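Local atomic coordinates of virulent strain associated lipoprotein (Borreliella spielmanii A14S, PDB entry 6FZZ), a protein that is an outer surface lipoprotein of a Lyme disease spirochaete that, like its Borrelia burgdorferi relative BBE31, may bind glutathione and aid colonization of the mammalian host. Residues A[47-60]-A[67-81]. Residues are numbered along the deposited sequence; the frame is centred on the assembly and turned at random.
Sequences QYGILAFKSLRWHE and SDNSERSKAYRKLTY
Two partners hold Ser73 OG: it accepts the indole N-H of Trp58, NE1 to OG 3.0 Å, nearly in the ring plane, and bonds to the carbonyl of Thr65. Ser73 lies in the first turn of helix 71-83 of this all-helical PFam54 fold, behind the N-cap Ser70, and the loop that follows helix 15-41 lies along the helix from its first turn to Tyr81, a case of side chains fastening an irregular loop to a helix. Over one face of the same indole Arg72 lies flat, planes 4° apart; its CG stands between the backbone N and carbonyl carbon (chi1 65°), and the extended chain slides along the ring until NH2 reaches Glu60 O at 2.9 Å. Glu64 adds a salt bridge to NH2. Further along, Phe53 is clamped between Ile50 CG2 on one face and Arg77 CG on the other, the latter a CH-pi contact 3.8 Å from the ring centroid. Arg77, bent at chi3, has Gln47 NE2 over one guanidinium face, while its NH2 pairs with Glu43 in a salt bridge. Tyr48 and Tyr81 form a T-shaped pair, edge of Tyr48 to face of Tyr81. Gln47 and Ser67 exchange two bonds: OE1 accepts from OG, and NE2 gives an almost straight bond (170°) to a lone pair of Ser67 O.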
loop_
_atom_site.group_PDB
_atom_site.type_symbol
_atom_site.label_atom_id
_atom_site.label_comp_id
_atom_site.label_asym_id
_atom_site.label_seq_id
_atom_site.Cartn_x
_atom_site.Cartn_y
_atom_site.Cartn_z
ATOM N N GLN A 47 17.707 5.141 -1.363
ATOM C CA GLN A 47 16.344 4.616 -1.333
ATOM C C GLN A 47 15.337 5.703 -0.907
ATOM O O GLN A 47 14.501 5.466 -0.016
ATOM C CB GLN A 47 16.323 3.382 -0.428
ATOM C CG GLN A 47 17.211 2.283 -1.033
ATOM C CD GLN A 47 17.401 1.073 -0.162
ATOM O OE1 GLN A 47 17.124 1.070 1.049
ATOM N NE2 GLN A 47 17.874 0.006 -0.778
ATOM N N TYR A 48 15.531 6.911 -1.477
ATOM C CA TYR A 48 14.642 8.086 -1.281
ATOM C C TYR A 48 14.611 8.581 0.155
ATOM O O TYR A 48 13.630 9.216 0.538
ATOM C CB TYR A 48 13.179 7.808 -1.788
ATOM C CG TYR A 48 13.061 7.314 -3.237
ATOM C CD1 TYR A 48 13.202 8.212 -4.330
ATOM C CD2 TYR A 48 12.809 5.980 -3.546
ATOM C CE1 TYR A 48 13.109 7.794 -5.616
ATOM C CE2 TYR A 48 12.731 5.542 -4.866
ATOM C CZ TYR A 48 12.850 6.468 -5.900
ATOM O OH TYR A 48 12.778 6.066 -7.216
ATOM N N GLY A 49 15.696 8.303 0.892
ATOM C CA GLY A 49 15.953 8.635 2.257
ATOM C C GLY A 49 15.076 7.836 3.248
ATOM O O GLY A 49 14.859 8.277 4.395
ATOM N N ILE A 50 14.553 6.694 2.802
ATOM C CA ILE A 50 13.704 5.841 3.651
ATOM C C ILE A 50 14.578 4.958 4.482
ATOM O O ILE A 50 14.849 3.779 4.154
ATOM C CB ILE A 50 12.675 5.025 2.832
ATOM C CG1 ILE A 50 11.743 6.006 2.113
ATOM C CG2 ILE A 50 11.828 4.168 3.759
ATOM C CD1 ILE A 50 10.885 5.382 0.997
ATOM N N LEU A 51 15.078 5.538 5.553
ATOM C CA LEU A 51 16.044 4.834 6.393
ATOM C C LEU A 51 15.349 3.690 7.139
ATOM O O LEU A 51 16.025 2.748 7.601
ATOM C CB LEU A 51 16.701 5.771 7.398
ATOM C CG LEU A 51 17.829 6.755 6.977
ATOM C CD1 LEU A 51 18.362 7.461 8.242
ATOM C CD2 LEU A 51 19.007 6.103 6.273
ATOM N N ALA A 52 14.010 3.773 7.236
ATOM C CA ALA A 52 13.189 2.734 7.847
ATOM C C ALA A 52 13.439 1.344 7.298
ATOM O O ALA A 52 13.343 0.309 8.055
ATOM C CB ALA A 52 11.733 3.133 7.732
ATOM N N PHE A 53 13.778 1.278 5.999
ATOM C CA PHE A 53 14.097 -0.007 5.371
ATOM C C PHE A 53 15.201 -0.768 6.110
ATOM O O PHE A 53 15.167 -2.006 6.209
ATOM C CB PHE A 53 14.474 0.178 3.899
ATOM C CG PHE A 53 13.337 0.630 3.021
ATOM C CD1 PHE A 53 12.023 0.182 3.235
ATOM C CD2 PHE A 53 13.603 1.432 1.929
ATOM C CE1 PHE A 53 10.987 0.581 2.403
ATOM C CE2 PHE A 53 12.585 1.822 1.065
ATOM C CZ PHE A 53 11.277 1.402 1.298
ATOM N N LYS A 54 16.170 -0.028 6.625
ATOM C CA LYS A 54 17.333 -0.655 7.292
ATOM C C LYS A 54 16.947 -1.230 8.643
ATOM O O LYS A 54 17.667 -2.046 9.153
ATOM C CB LYS A 54 18.481 0.337 7.487
ATOM C CG LYS A 54 19.127 0.728 6.201
ATOM C CD LYS A 54 20.138 1.828 6.413
ATOM C CE LYS A 54 20.647 2.362 5.080
ATOM N NZ LYS A 54 21.779 3.310 5.304
ATOM N N SER A 55 15.796 -0.875 9.188
ATOM C CA SER A 55 15.413 -1.414 10.459
ATOM C C SER A 55 14.313 -2.488 10.366
ATOM O O SER A 55 13.723 -2.899 11.358
ATOM C CB SER A 55 15.070 -0.249 11.410
ATOM O OG SER A 55 13.698 -0.183 11.480
ATOM N N LEU A 56 14.056 -2.951 9.150
ATOM C CA LEU A 56 13.121 -4.036 8.888
ATOM C C LEU A 56 13.976 -5.242 8.469
ATOM O O LEU A 56 14.558 -5.280 7.380
ATOM C CB LEU A 56 12.184 -3.623 7.761
ATOM C CG LEU A 56 11.096 -2.548 8.103
ATOM C CD1 LEU A 56 10.504 -2.005 6.803
ATOM C CD2 LEU A 56 10.009 -3.158 8.976
ATOM N N ARG A 57 14.073 -6.227 9.335
ATOM C CA ARG A 57 14.941 -7.373 9.065
ATOM C C ARG A 57 14.021 -8.594 8.996
ATOM O O ARG A 57 13.227 -8.895 9.931
ATOM C CB ARG A 57 16.057 -7.473 10.160
ATOM C CG ARG A 57 16.942 -8.702 9.931
ATOM C CD ARG A 57 18.108 -8.826 10.922
ATOM N NE ARG A 57 18.910 -7.618 10.871
ATOM C CZ ARG A 57 19.758 -7.292 9.908
ATOM N NH1 ARG A 57 20.001 -8.097 8.854
ATOM N NH2 ARG A 57 20.400 -6.159 10.031
ATOM N N TRP A 58 14.107 -9.323 7.892
ATOM C CA TRP A 58 13.316 -10.559 7.753
ATOM C C TRP A 58 13.654 -11.592 8.799
ATOM O O TRP A 58 14.833 -11.773 9.100
ATOM C CB TRP A 58 13.589 -11.203 6.444
ATOM C CG TRP A 58 13.130 -10.387 5.221
ATOM C CD1 TRP A 58 13.841 -9.462 4.567
ATOM C CD2 TRP A 58 11.857 -10.447 4.581
ATOM N NE1 TRP A 58 13.133 -8.948 3.498
ATOM C CE2 TRP A 58 11.886 -9.507 3.502
ATOM C CE3 TRP A 58 10.676 -11.170 4.829
ATOM C CZ2 TRP A 58 10.810 -9.323 2.617
ATOM C CZ3 TRP A 58 9.591 -10.965 3.947
ATOM C CH2 TRP A 58 9.681 -10.034 2.854
ATOM N N HIS A 59 12.662 -12.310 9.332
ATOM C CA HIS A 59 13.000 -13.325 10.335
ATOM C C HIS A 59 13.560 -14.653 9.759
ATOM O O HIS A 59 14.448 -15.264 10.353
ATOM C CB HIS A 59 11.861 -13.569 11.326
ATOM C CG HIS A 59 12.315 -14.320 12.540
ATOM N ND1 HIS A 59 12.138 -15.679 12.686
ATOM C CD2 HIS A 59 13.016 -13.912 13.626
ATOM C CE1 HIS A 59 12.665 -16.069 13.833
ATOM N NE2 HIS A 59 13.222 -15.020 14.413
ATOM N N GLU A 60 13.133 -15.031 8.563
ATOM C CA GLU A 60 13.596 -16.223 7.894
ATOM C C GLU A 60 14.937 -15.961 7.227
ATOM O O GLU A 60 15.227 -14.805 6.781
ATOM C CB GLU A 60 12.580 -16.681 6.835
ATOM C CG GLU A 60 11.119 -16.565 7.278
ATOM C CD GLU A 60 10.597 -15.110 7.346
ATOM O OE1 GLU A 60 11.124 -14.196 6.663
ATOM O OE2 GLU A 60 9.666 -14.854 8.140
ATOM N N SER A 67 16.213 -3.063 3.267
ATOM C CA SER A 67 17.135 -2.216 2.541
ATOM C C SER A 67 18.105 -3.012 1.591
ATOM O O SER A 67 18.613 -2.455 0.599
ATOM C CB SER A 67 18.003 -1.371 3.523
ATOM O OG SER A 67 18.829 -0.574 2.720
ATOM N N ASP A 68 18.352 -4.290 1.880
ATOM C CA ASP A 68 19.273 -5.114 1.110
ATOM C C ASP A 68 18.625 -5.494 -0.190
ATOM O O ASP A 68 17.383 -5.394 -0.350
ATOM C CB ASP A 68 19.659 -6.379 1.850
ATOM C CG ASP A 68 20.580 -6.116 3.024
ATOM O OD1 ASP A 68 21.559 -5.392 2.802
ATOM O OD2 ASP A 68 20.302 -6.576 4.156
ATOM N N ASN A 69 19.454 -5.967 -1.110
ATOM C CA ASN A 69 18.998 -6.212 -2.445
ATOM C C ASN A 69 18.555 -7.624 -2.779
ATOM O O ASN A 69 18.739 -8.111 -3.904
ATOM C CB ASN A 69 19.992 -5.647 -3.445
ATOM C CG ASN A 69 19.891 -4.127 -3.534
ATOM O OD1 ASN A 69 18.797 -3.552 -3.449
ATOM N ND2 ASN A 69 21.012 -3.474 -3.730
ATOM N N SER A 70 17.861 -8.280 -1.862
ATOM C CA SER A 70 17.265 -9.543 -2.239
ATOM C C SER A 70 16.005 -9.284 -3.097
ATOM O O SER A 70 15.519 -8.161 -3.147
ATOM C CB SER A 70 16.916 -10.313 -0.984
ATOM O OG SER A 70 15.921 -9.619 -0.257
ATOM N N GLU A 71 15.442 -10.329 -3.718
ATOM C CA GLU A 71 14.232 -10.173 -4.495
ATOM C C GLU A 71 13.048 -9.844 -3.610
ATOM O O GLU A 71 12.236 -9.010 -3.965
ATOM C CB GLU A 71 13.944 -11.431 -5.348
ATOM C CG GLU A 71 15.014 -11.627 -6.423
ATOM C CD GLU A 71 15.243 -10.375 -7.284
ATOM O OE1 GLU A 71 14.260 -9.902 -7.926
ATOM O OE2 GLU A 71 16.399 -9.861 -7.337
ATOM N N ARG A 72 12.926 -10.488 -2.459
ATOM C CA ARG A 72 11.787 -10.174 -1.620
ATOM C C ARG A 72 11.897 -8.747 -1.011
ATOM O O ARG A 72 10.880 -8.087 -0.787
ATOM C CB ARG A 72 11.582 -11.258 -0.540
ATOM C CG ARG A 72 12.666 -11.389 0.485
ATOM C CD ARG A 72 12.323 -12.457 1.500
ATOM N NE ARG A 72 13.468 -12.665 2.402
ATOM C CZ ARG A 72 13.471 -13.493 3.438
ATOM N NH1 ARG A 72 12.350 -14.148 3.794
ATOM N NH2 ARG A 72 14.574 -13.598 4.200
ATOM N N SER A 73 13.128 -8.284 -0.717
ATOM C CA SER A 73 13.322 -6.949 -0.238
ATOM C C SER A 73 12.941 -5.910 -1.304
ATOM O O SER A 73 12.294 -4.908 -0.988
ATOM C CB SER A 73 14.727 -6.758 0.335
ATOM O OG SER A 73 14.806 -7.380 1.598
ATOM N N LYS A 74 13.398 -6.099 -2.533
ATOM C CA LYS A 74 13.001 -5.222 -3.634
ATOM C C LYS A 74 11.481 -5.138 -3.788
ATOM O O LYS A 74 10.949 -4.029 -3.954
ATOM C CB LYS A 74 13.623 -5.648 -4.941
ATOM C CG LYS A 74 15.138 -5.480 -4.894
ATOM C CD LYS A 74 15.700 -5.843 -6.248
ATOM C CE LYS A 74 17.194 -5.760 -6.301
ATOM N NZ LYS A 74 17.520 -6.181 -7.692
ATOM N N ALA A 75 10.812 -6.284 -3.679
ATOM C CA ALA A 75 9.328 -6.351 -3.722
ATOM C C ALA A 75 8.698 -5.513 -2.604
ATOM O O ALA A 75 7.735 -4.735 -2.833
ATOM C CB ALA A 75 8.850 -7.805 -3.698
ATOM N N TYR A 76 9.232 -5.656 -1.392
ATOM C CA TYR A 76 8.696 -4.953 -0.206
ATOM C C TYR A 76 8.889 -3.446 -0.479
ATOM O O TYR A 76 7.986 -2.647 -0.255
ATOM C CB TYR A 76 9.465 -5.390 1.054
ATOM C CG TYR A 76 8.946 -4.890 2.361
ATOM C CD1 TYR A 76 8.953 -3.518 2.682
ATOM C CD2 TYR A 76 8.491 -5.810 3.340
ATOM C CE1 TYR A 76 8.472 -3.078 3.910
ATOM C CE2 TYR A 76 7.975 -5.364 4.539
ATOM C CZ TYR A 76 7.996 -4.004 4.821
ATOM O OH TYR A 76 7.522 -3.614 6.027
ATOM N N ARG A 77 10.075 -3.037 -0.961
ATOM C CA ARG A 77 10.272 -1.613 -1.290
ATOM C C ARG A 77 9.312 -1.071 -2.346
ATOM O O ARG A 77 8.773 0.035 -2.208
ATOM C CB ARG A 77 11.708 -1.333 -1.718
ATOM C CG ARG A 77 12.655 -1.530 -0.587
ATOM C CD ARG A 77 14.003 -0.818 -0.799
ATOM N NE ARG A 77 14.761 -1.148 -2.052
ATOM C CZ ARG A 77 15.641 -2.131 -2.188
ATOM N NH1 ARG A 77 15.806 -3.022 -1.243
ATOM N NH2 ARG A 77 16.322 -2.267 -3.312
ATOM N N LYS A 78 9.156 -1.809 -3.427
ATOM C CA LYS A 78 8.209 -1.464 -4.471
ATOM C C LYS A 78 6.795 -1.295 -3.901
ATOM O O LYS A 78 6.135 -0.353 -4.249
ATOM C CB LYS A 78 8.219 -2.566 -5.542
ATOM C CG LYS A 78 7.265 -2.385 -6.699
ATOM C CD LYS A 78 7.147 -3.625 -7.599
ATOM C CE LYS A 78 6.140 -4.629 -7.047
ATOM N NZ LYS A 78 4.749 -4.087 -6.915
ATOM N N LEU A 79 6.353 -2.188 -3.003
ATOM C CA LEU A 79 5.013 -2.069 -2.389
ATOM C C LEU A 79 4.977 -0.816 -1.510
ATOM O O LEU A 79 3.923 -0.157 -1.382
ATOM C CB LEU A 79 4.672 -3.296 -1.615
ATOM C CG LEU A 79 4.469 -4.575 -2.486
ATOM C CD1 LEU A 79 4.316 -5.807 -1.636
ATOM C CD2 LEU A 79 3.229 -4.486 -3.410
ATOM N N THR A 80 6.121 -0.484 -0.909
ATOM C CA THR A 80 6.259 0.757 -0.128
ATOM C C THR A 80 6.038 2.025 -0.979
ATOM O O THR A 80 5.300 2.927 -0.592
ATOM C CB THR A 80 7.623 0.813 0.634
ATOM O OG1 THR A 80 7.746 -0.305 1.536
ATOM C CG2 THR A 80 7.691 2.096 1.465
ATOM N N TYR A 81 6.695 2.077 -2.147
ATOM C CA TYR A 81 6.548 3.183 -3.097
ATOM C C TYR A 81 5.071 3.273 -3.569
ATOM O O TYR A 81 4.540 4.363 -3.823
ATOM C CB TYR A 81 7.502 2.968 -4.283
ATOM C CG TYR A 81 8.957 2.828 -3.845
ATOM C CD1 TYR A 81 9.428 3.552 -2.752
ATOM C CD2 TYR A 81 9.860 2.046 -4.544
ATOM C CE1 TYR A 81 10.725 3.447 -2.350
ATOM C CE2 TYR A 81 11.187 1.940 -4.151
ATOM C CZ TYR A 81 11.602 2.635 -3.048
ATOM O OH TYR A 81 12.901 2.616 -2.567
HETATM O O HOH W 1 21.454 -7.217 6.376
#